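Local structure of polysaccharide Lyase Family 6 (Bacteroides cellulosilyticus, 6QPS) at residues R204-G218 against F236-S250. The protein cleaves mannuronic acid-rich alginate as a calcium-binding polysaccharide lyase of family 6, probably by beta-elimination. Numbering follows the deposited sequence.
Sequences RQPYGGNGAEIIRIG and FFRCSGENEIISVKS. With CA (calcium ion), chain C; ACT (acetate ion), chain D.
Glu242 and Glu213 reach from neighbouring coils to one calcium ion, with their carboxylate planes turned 42° apart. Glu242 grips the metal with both oxygens, OE1 at 2.4 Å and OE2 at 2.7 Å. Glu213 OE2, Asn210 OD1, Glu244 OE1 and two waters complete the shell. The Glu213 chain bends at chi2 (90°), which turns its carboxylate to the ion. Glu242 OE2 also accepts two backbone bonds: Gly211 N meets it nearly end-on at 2.9 Å, and Ala212 N comes from the anti side at 3.0 Å. Glu242 OE1 uses its anti lone pair for Glu244 N. These bonds probably fix the carboxylate's rotation.

Glu244 OE2 takes the Ser247 hydroxyl from above its carboxylate plane. A further water joins Glu213 OE2, Ser247 OG, Arg216 NE and Lys249 NZ. Arg216 NE and Lys249 NZ lie 4.3 Å apart, but this water links them. Arg216 NH1 is hydrogen-bonded to Gln182 OE1 and Tyr155 OH, and Lys249 NZ to an acetate, probably from the crystallisation liquor.

Toward the inside of the coil, apolar side chains meet. Phe236 turns its ring edge to Ile214 CG2 and Ile215 CD1, the latter 3.8 Å from Phe236 CZ. CG1 of Ile214 packs on Cys239 CB. In the backbone, Ile245 O accepts from both Ile214 N and Ile215 N at the corner of the chain.

Beyond it, strands 215-218 and 247-249 run parallel, 4° apart. Ile217 O accepts Lys249 N and Ser250 OG from opposite faces of its plane.

This is the stacking of successive coils in a parallel beta-helix, as in other chondroitinase B-like lyases. Strand 181-183 pairs with 215-218, and strand 266-271 continues the stack beyond 244-249. Inside, Phe236 stacks with Phe201 and Phe260 of adjoining coils.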
loop_
_atom_site.group_PDB
_atom_site.type_symbol
_atom_site.label_atom_id
_atom_site.label_comp_id
_atom_site.label_asym_id
_atom_site.label_seq_id
_atom_site.Cartn_x
_atom_site.Cartn_y
_atom_site.Cartn_z
ATOM N N ARG A 204 -1.346 -12.647 2.854
ATOM C CA ARG A 204 -1.146 -13.066 1.478
ATOM C C ARG A 204 0.067 -13.979 1.467
ATOM O O ARG A 204 1.162 -13.555 1.864
ATOM C CB ARG A 204 -0.921 -11.877 0.543
ATOM C CG ARG A 204 -1.012 -12.294 -0.934
ATOM C CD ARG A 204 -1.015 -11.156 -1.932
ATOM N NE ARG A 204 -1.355 -11.696 -3.237
ATOM C CZ ARG A 204 -1.728 -10.966 -4.288
ATOM N NH1 ARG A 204 -1.760 -9.643 -4.203
ATOM N NH2 ARG A 204 -2.069 -11.583 -5.410
ATOM N N GLN A 205 -0.120 -15.226 1.039
ATOM C CA GLN A 205 0.979 -16.172 1.028
ATOM C C GLN A 205 1.926 -15.946 -0.154
ATOM O O GLN A 205 1.557 -15.336 -1.162
ATOM C CB GLN A 205 0.426 -17.586 0.975
ATOM C CG GLN A 205 -0.331 -18.001 2.232
ATOM C CD GLN A 205 0.577 -18.573 3.308
ATOM O OE1 GLN A 205 1.696 -19.015 3.034
ATOM N NE2 GLN A 205 0.095 -18.567 4.545
ATOM N N PRO A 206 3.164 -16.428 -0.048
ATOM C CA PRO A 206 4.107 -16.261 -1.160
ATOM C C PRO A 206 3.564 -16.768 -2.492
ATOM O O PRO A 206 3.087 -17.897 -2.600
ATOM C CB PRO A 206 5.339 -17.047 -0.695
ATOM C CG PRO A 206 5.290 -16.924 0.823
ATOM C CD PRO A 206 3.809 -17.038 1.137
ATOM N N TYR A 207 3.676 -15.926 -3.523
ATOM C CA TYR A 207 3.214 -16.243 -4.868
ATOM C C TYR A 207 4.264 -16.983 -5.685
ATOM O O TYR A 207 3.910 -17.742 -6.590
ATOM C CB TYR A 207 2.815 -14.930 -5.581
ATOM C CG TYR A 207 2.118 -15.072 -6.924
ATOM C CD1 TYR A 207 1.007 -15.883 -7.071
ATOM C CD2 TYR A 207 2.560 -14.367 -8.047
ATOM C CE1 TYR A 207 0.377 -16.027 -8.317
ATOM C CE2 TYR A 207 1.932 -14.491 -9.275
ATOM C CZ TYR A 207 0.846 -15.316 -9.410
ATOM O OH TYR A 207 0.228 -15.418 -10.641
ATOM N N GLY A 208 5.544 -16.739 -5.422
ATOM C CA GLY A 208 6.577 -17.400 -6.193
ATOM C C GLY A 208 6.907 -16.729 -7.504
ATOM O O GLY A 208 7.606 -17.322 -8.337
ATOM N N GLY A 209 6.425 -15.513 -7.710
ATOM C CA GLY A 209 6.769 -14.714 -8.867
ATOM C C GLY A 209 6.277 -13.307 -8.620
ATOM O O GLY A 209 5.761 -12.985 -7.546
ATOM N N ASN A 210 6.469 -12.463 -9.619
ATOM C CA ASN A 210 6.063 -11.072 -9.534
ATOM C C ASN A 210 4.567 -10.945 -9.804
ATOM O O ASN A 210 3.951 -11.788 -10.462
ATOM C CB ASN A 210 6.837 -10.269 -10.586
ATOM C CG ASN A 210 6.885 -8.783 -10.295
ATOM O OD1 ASN A 210 6.382 -8.298 -9.282
ATOM N ND2 ASN A 210 7.500 -8.041 -11.208
ATOM N N GLY A 211 3.988 -9.872 -9.284
ATOM C CA GLY A 211 2.594 -9.556 -9.496
ATOM C C GLY A 211 1.660 -9.929 -8.367
ATOM O O GLY A 211 0.498 -10.252 -8.639
ATOM N N ALA A 212 2.110 -9.848 -7.109
ATOM C CA ALA A 212 1.298 -10.177 -5.946
ATOM C C ALA A 212 1.342 -9.037 -4.927
ATOM O O ALA A 212 1.250 -9.263 -3.719
ATOM C CB ALA A 212 1.693 -11.535 -5.348
ATOM N N GLU A 213 1.499 -7.799 -5.411
ATOM C CA GLU A 213 1.521 -6.619 -4.554
ATOM C C GLU A 213 0.170 -6.452 -3.846
ATOM O O GLU A 213 -0.876 -6.899 -4.327
ATOM C CB GLU A 213 1.786 -5.377 -5.408
ATOM C CG GLU A 213 3.114 -5.383 -6.184
ATOM C CD GLU A 213 3.059 -5.983 -7.602
ATOM O OE1 GLU A 213 2.055 -6.655 -7.956
ATOM O OE2 GLU A 213 4.061 -5.791 -8.361
ATOM N N ILE A 214 0.187 -5.757 -2.707
ATOM C CA ILE A 214 -1.059 -5.365 -2.049
ATOM C C ILE A 214 -1.605 -4.068 -2.647
ATOM O O ILE A 214 -2.764 -4.010 -3.069
ATOM C CB ILE A 214 -0.863 -5.239 -0.527
ATOM C CG1 ILE A 214 -0.293 -6.520 0.100
ATOM C CG2 ILE A 214 -2.191 -4.886 0.166
ATOM C CD1 ILE A 214 -1.094 -7.781 -0.146
ATOM N N ILE A 215 -0.794 -3.003 -2.683
ATOM C CA ILE A 215 -1.183 -1.735 -3.294
ATOM C C ILE A 215 -0.156 -1.356 -4.355
ATOM O O ILE A 215 1.058 -1.431 -4.114
ATOM C CB ILE A 215 -1.272 -0.601 -2.247
ATOM C CG1 ILE A 215 -2.264 -0.899 -1.127
ATOM C CG2 ILE A 215 -1.614 0.752 -2.911
ATOM C CD1 ILE A 215 -2.318 0.146 -0.037
ATOM N N ARG A 216 -0.640 -0.879 -5.502
ATOM C CA ARG A 216 0.199 -0.295 -6.546
ATOM C C ARG A 216 -0.398 1.061 -6.909
ATOM O O ARG A 216 -1.597 1.152 -7.217
ATOM C CB ARG A 216 0.309 -1.181 -7.794
ATOM C CG ARG A 216 1.333 -0.651 -8.810
ATOM C CD ARG A 216 1.121 -1.327 -10.152
ATOM N NE ARG A 216 1.580 -2.711 -10.230
ATOM C CZ ARG A 216 0.972 -3.679 -10.897
ATOM N NH1 ARG A 216 -0.197 -3.485 -11.483
ATOM N NH2 ARG A 216 1.519 -4.877 -10.960
ATOM N N ILE A 217 0.399 2.108 -6.818
ATOM C CA ILE A 217 -0.072 3.469 -7.081
ATOM C C ILE A 217 0.483 3.917 -8.431
ATOM O O ILE A 217 1.617 4.399 -8.527
ATOM C CB ILE A 217 0.300 4.462 -5.974
ATOM C CG1 ILE A 217 0.003 3.892 -4.575
ATOM C CG2 ILE A 217 -0.480 5.807 -6.201
ATOM C CD1 ILE A 217 0.390 4.849 -3.437
ATOM N N GLY A 218 -0.324 3.793 -9.490
ATOM C CA GLY A 218 0.136 4.046 -10.840
ATOM C C GLY A 218 0.776 2.839 -11.489
ATOM O O GLY A 218 0.677 1.713 -10.998
ATOM N N PHE A 236 -0.817 -3.684 7.579
ATOM C CA PHE A 236 -0.434 -4.744 6.641
ATOM C C PHE A 236 0.063 -5.912 7.490
ATOM O O PHE A 236 1.099 -5.807 8.154
ATOM C CB PHE A 236 0.630 -4.240 5.661
ATOM C CG PHE A 236 0.142 -3.083 4.827
ATOM C CD1 PHE A 236 0.170 -1.795 5.334
ATOM C CD2 PHE A 236 -0.386 -3.289 3.577
ATOM C CE1 PHE A 236 -0.316 -0.733 4.591
ATOM C CE2 PHE A 236 -0.874 -2.221 2.829
ATOM C CZ PHE A 236 -0.851 -0.954 3.347
ATOM N N PHE A 237 -0.672 -7.020 7.488
ATOM C CA PHE A 237 -0.448 -8.169 8.385
ATOM C C PHE A 237 -0.163 -9.410 7.548
ATOM O O PHE A 237 -1.048 -9.910 6.840
ATOM C CB PHE A 237 -1.711 -8.348 9.236
ATOM C CG PHE A 237 -1.756 -9.586 10.114
ATOM C CD1 PHE A 237 -2.424 -10.729 9.704
ATOM C CD2 PHE A 237 -1.208 -9.561 11.387
ATOM C CE1 PHE A 237 -2.518 -11.852 10.539
ATOM C CE2 PHE A 237 -1.287 -10.686 12.223
ATOM C CZ PHE A 237 -1.927 -11.819 11.803
ATOM N N ARG A 238 1.075 -9.894 7.610
ATOM C CA ARG A 238 1.454 -11.111 6.892
ATOM C C ARG A 238 1.193 -10.970 5.396
ATOM O O ARG A 238 0.836 -11.940 4.709
ATOM C CB ARG A 238 0.786 -12.340 7.523
ATOM C CG ARG A 238 1.267 -12.509 8.958
ATOM C CD ARG A 238 0.596 -13.653 9.637
ATOM N NE ARG A 238 1.171 -13.852 10.966
ATOM C CZ ARG A 238 0.674 -14.661 11.895
ATOM N NH1 ARG A 238 -0.441 -15.349 11.656
ATOM N NH2 ARG A 238 1.303 -14.770 13.065
ATOM N N CYS A 239 1.465 -9.765 4.870
ATOM C CA CYS A 239 1.362 -9.512 3.429
ATOM C C CYS A 239 2.674 -9.937 2.781
ATOM O O CYS A 239 3.648 -9.172 2.767
ATOM C CB CYS A 239 1.067 -8.042 3.141
ATOM S SG CYS A 239 -0.464 -7.397 3.885
ATOM N N SER A 240 2.711 -11.156 2.241
ATOM C CA SER A 240 3.964 -11.821 1.894
ATOM C C SER A 240 3.913 -12.425 0.501
ATOM O O SER A 240 4.606 -13.397 0.212
ATOM C CB SER A 240 4.318 -12.875 2.948
ATOM O OG SER A 240 4.410 -12.224 4.212
ATOM N N GLY A 241 3.135 -11.827 -0.396
ATOM C CA GLY A 241 3.057 -12.367 -1.746
ATOM C C GLY A 241 4.342 -12.225 -2.541
ATOM O O GLY A 241 4.655 -13.091 -3.371
ATOM N N GLU A 242 5.054 -11.106 -2.361
ATOM C CA GLU A 242 6.251 -10.770 -3.129
ATOM C C GLU A 242 6.982 -9.636 -2.417
ATOM O O GLU A 242 6.531 -9.134 -1.387
ATOM C CB GLU A 242 5.885 -10.342 -4.547
ATOM C CG GLU A 242 4.963 -9.120 -4.586
ATOM C CD GLU A 242 5.298 -8.222 -5.755
ATOM O OE1 GLU A 242 6.173 -7.340 -5.603
ATOM O OE2 GLU A 242 4.683 -8.411 -6.832
ATOM N N ASN A 243 8.060 -9.150 -3.043
ATOM C CA ASN A 243 8.955 -8.218 -2.369
ATOM C C ASN A 243 8.393 -6.810 -2.234
ATOM O O ASN A 243 8.925 -6.043 -1.425
ATOM C CB ASN A 243 10.356 -8.221 -2.990
ATOM C CG ASN A 243 10.387 -7.758 -4.414
ATOM O OD1 ASN A 243 9.368 -7.441 -5.008
ATOM N ND2 ASN A 243 11.591 -7.706 -4.978
ATOM N N GLU A 244 7.317 -6.456 -2.951
ATOM C CA GLU A 244 6.665 -5.158 -2.769
ATOM C C GLU A 244 5.318 -5.366 -2.072
ATOM O O GLU A 244 4.378 -5.916 -2.672
ATOM C CB GLU A 244 6.408 -4.443 -4.098
ATOM C CG GLU A 244 7.623 -4.184 -4.953
ATOM C CD GLU A 244 7.236 -3.617 -6.301
ATOM O OE1 GLU A 244 6.543 -4.345 -7.061
ATOM O OE2 GLU A 244 7.606 -2.448 -6.592
ATOM N N ILE A 245 5.191 -4.853 -0.838
ATOM C CA ILE A 245 3.877 -4.724 -0.211
ATOM C C ILE A 245 3.110 -3.589 -0.872
ATOM O O ILE A 245 1.978 -3.764 -1.363
ATOM C CB ILE A 245 4.016 -4.477 1.303
ATOM C CG1 ILE A 245 4.836 -5.563 2.010
ATOM C CG2 ILE A 245 2.633 -4.318 1.927
ATOM C CD1 ILE A 245 5.244 -5.130 3.415
ATOM N N ILE A 246 3.733 -2.409 -0.910
ATOM C CA ILE A 246 3.232 -1.243 -1.622
ATOM C C ILE A 246 4.266 -0.900 -2.680
ATOM O O ILE A 246 5.452 -0.699 -2.352
ATOM C CB ILE A 246 3.019 -0.041 -0.696
ATOM C CG1 ILE A 246 2.092 -0.387 0.478
ATOM C CG2 ILE A 246 2.493 1.139 -1.512
ATOM C CD1 ILE A 246 1.877 0.798 1.426
ATOM N N SER A 247 3.826 -0.850 -3.933
ATOM C CA SER A 247 4.657 -0.433 -5.064
ATOM C C SER A 247 4.190 0.954 -5.518
ATOM O O SER A 247 3.144 1.104 -6.160
ATOM C CB SER A 247 4.519 -1.476 -6.155
ATOM O OG SER A 247 5.320 -1.227 -7.278
ATOM N N VAL A 248 4.934 1.982 -5.114
ATOM C CA VAL A 248 4.621 3.362 -5.484
ATOM C C VAL A 248 5.220 3.623 -6.864
ATOM O O VAL A 248 6.436 3.484 -7.044
ATOM C CB VAL A 248 5.167 4.362 -4.444
ATOM C CG1 VAL A 248 4.734 5.781 -4.841
ATOM C CG2 VAL A 248 4.702 4.034 -3.011
ATOM N N LYS A 249 4.367 3.954 -7.841
ATOM C CA LYS A 249 4.768 4.144 -9.231
ATOM C C LYS A 249 4.146 5.422 -9.809
ATOM O O LYS A 249 3.586 5.422 -10.912
ATOM C CB LYS A 249 4.401 2.911 -10.074
ATOM C CG LYS A 249 5.240 1.669 -9.731
ATOM C CD LYS A 249 4.868 0.472 -10.608
ATOM C CE LYS A 249 5.962 -0.581 -10.607
ATOM N NZ LYS A 249 5.607 -1.783 -11.424
ATOM N N SER A 250 4.243 6.529 -9.062
ATOM C CA SER A 250 3.713 7.833 -9.465
ATOM C C SER A 250 4.229 8.860 -8.453
ATOM O O SER A 250 5.004 8.523 -7.549
ATOM C CB SER A 250 2.192 7.823 -9.603
ATOM O OG SER A 250 1.592 7.438 -8.373
HETATM CA CA CA C . 6.250 -6.488 -7.842
HETATM C C ACT D . 3.951 -1.474 -14.705
HETATM O O ACT D . 4.245 -0.804 -13.721
HETATM O OXT ACT D . 4.059 -1.182 -15.922
HETATM C CH3 ACT D . 3.440 -2.883 -14.417
HETATM O O HOH W 1 7.175 -15.205 -3.223
HETATM O O HOH W 2 6.894 -5.380 -9.920
HETATM O O HOH W 3 1.904 -9.205 -0.922
HETATM O O HOH W 4 4.331 -3.098 -9.145
HETATM O O HOH W 5 8.654 -6.889 -7.468
#